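Periplasmic binding protein (Pseudomonas aeruginosa, PDB 2R79) binds heme in the periplasm and probably hands it to a membrane transporter for uptake into the cell. Local coordinates at residues Ala197-Asp202 against Arg231-Asp236. Numbering follows the deposited sequence.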
# COMPACT_ATOMS: atom_id res chain seq x y z
N ALA A 197 -21.22 25.06 -4.18
CA ALA A 197 -20.64 23.76 -3.86
C ALA A 197 -21.76 22.80 -3.51
O ALA A 197 -22.81 23.21 -3.01
CB ALA A 197 -19.67 23.89 -2.68
N VAL A 198 -21.54 21.53 -3.78
CA VAL A 198 -22.53 20.51 -3.47
C VAL A 198 -21.86 19.45 -2.61
O VAL A 198 -20.79 18.97 -2.95
CB VAL A 198 -23.07 19.85 -4.76
CG1 VAL A 198 -24.04 18.74 -4.42
CG2 VAL A 198 -23.75 20.89 -5.62
N VAL A 199 -22.49 19.11 -1.49
CA VAL A 199 -21.94 18.09 -0.60
C VAL A 199 -22.72 16.80 -0.84
O VAL A 199 -23.94 16.77 -0.74
CB VAL A 199 -22.05 18.52 0.88
CG1 VAL A 199 -21.59 17.37 1.79
CG2 VAL A 199 -21.17 19.75 1.13
N ILE A 200 -22.00 15.73 -1.16
CA ILE A 200 -22.61 14.44 -1.45
C ILE A 200 -22.28 13.39 -0.40
O ILE A 200 -21.11 13.13 -0.12
CB ILE A 200 -22.11 13.88 -2.80
CG1 ILE A 200 -22.26 14.95 -3.88
CG2 ILE A 200 -22.87 12.61 -3.15
CD1 ILE A 200 -21.05 15.05 -4.79
N ALA A 201 -23.31 12.79 0.17
CA ALA A 201 -23.14 11.74 1.15
C ALA A 201 -23.74 10.53 0.46
O ALA A 201 -24.96 10.40 0.38
CB ALA A 201 -23.89 12.07 2.42
N ASP A 202 -22.89 9.67 -0.06
CA ASP A 202 -23.36 8.49 -0.76
C ASP A 202 -23.22 7.24 0.11
O ASP A 202 -22.19 7.01 0.72
CB ASP A 202 -22.59 8.32 -2.07
CG ASP A 202 -23.31 7.40 -3.04
OD1 ASP A 202 -23.48 6.21 -2.72
OD2 ASP A 202 -23.70 7.88 -4.12
N ARG A 231 -16.15 21.56 -7.11
CA ARG A 231 -16.59 21.58 -5.73
C ARG A 231 -17.73 20.63 -5.39
O ARG A 231 -18.70 21.00 -4.71
CB ARG A 231 -16.95 23.01 -5.31
CG ARG A 231 -15.74 23.91 -5.28
CD ARG A 231 -16.03 25.24 -4.63
NE ARG A 231 -14.91 26.14 -4.84
CZ ARG A 231 -14.76 27.32 -4.25
NH1 ARG A 231 -15.69 27.74 -3.39
NH2 ARG A 231 -13.68 28.06 -4.50
N LEU A 232 -17.63 19.41 -5.89
CA LEU A 232 -18.59 18.37 -5.57
C LEU A 232 -17.83 17.65 -4.47
O LEU A 232 -16.96 16.82 -4.74
CB LEU A 232 -18.80 17.44 -6.76
CG LEU A 232 -19.43 18.04 -8.02
CD1 LEU A 232 -19.64 16.94 -9.05
CD2 LEU A 232 -20.76 18.70 -7.66
N LEU A 233 -18.14 17.99 -3.22
CA LEU A 233 -17.47 17.42 -2.06
C LEU A 233 -18.14 16.15 -1.56
O LEU A 233 -19.35 16.11 -1.37
CB LEU A 233 -17.42 18.47 -0.95
CG LEU A 233 -16.99 19.86 -1.44
CD1 LEU A 233 -17.18 20.89 -0.34
CD2 LEU A 233 -15.54 19.83 -1.90
N VAL A 234 -17.35 15.11 -1.35
CA VAL A 234 -17.89 13.85 -0.88
C VAL A 234 -17.70 13.72 0.61
O VAL A 234 -16.58 13.76 1.11
CB VAL A 234 -17.23 12.67 -1.61
CG1 VAL A 234 -17.85 11.35 -1.16
CG2 VAL A 234 -17.43 12.86 -3.12
N LEU A 235 -18.81 13.57 1.32
CA LEU A 235 -18.79 13.46 2.77
C LEU A 235 -19.10 12.05 3.24
O LEU A 235 -19.92 11.34 2.64
CB LEU A 235 -19.82 14.42 3.37
CG LEU A 235 -19.77 14.59 4.89
CD1 LEU A 235 -18.55 15.43 5.25
CD2 LEU A 235 -21.03 15.26 5.40
N ASP A 236 -18.46 11.66 4.33
CA ASP A 236 -18.67 10.35 4.94
C ASP A 236 -20.12 10.31 5.41
O ASP A 236 -20.51 11.04 6.32
CB ASP A 236 -17.72 10.19 6.14
CG ASP A 236 -17.87 8.85 6.83
OD1 ASP A 236 -18.75 8.05 6.42
OD2 ASP A 236 -17.10 8.61 7.78
O HOH W 1 -20.34 9.59 0.42
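Ile-200 lays its CD1 methyl over the CB of Leu-232, 3.8 Å away, the two side chains slanting across one another. CG1 stands beside the backbone N (chi1 -51°), and chi2 then brings CD1 to Leu-232. On the same face Leu-232 sends CD2 to the CB of Val-198, at 3.9 Å. On the opposite face Val-199 sets CG1 against the CB of Leu-235, 3.8 Å away, beside Leu-233. Beta-branched Val and Ile favour extended backbone, while Leu, branched one carbon further out, reaches across and fills the buried layer.

Between the faces the two strands run parallel. Leu-233 N donates to Val-198 O (2.8 Å) and its O accepts from Ile-200 N (2.7 Å, nearly straight at 174°). Where the strands part, a water accepts from Asp-202 N and donates to Leu-235 O (2.9 Å). Asp-202, next in the chain to heme-binding Arg-203, turns its carboxylate to backbone N-H groups, among them that of Gly-152.

The heme lies about 6 Å from the Ala-201 side chain. Helix 207-217, in the beta-alpha-beta crossover, packs on Ile-200 and Val-234; helix 248-259 covers Val-199 and Leu-233, while strands 143-150 and 275-276 flank the pair.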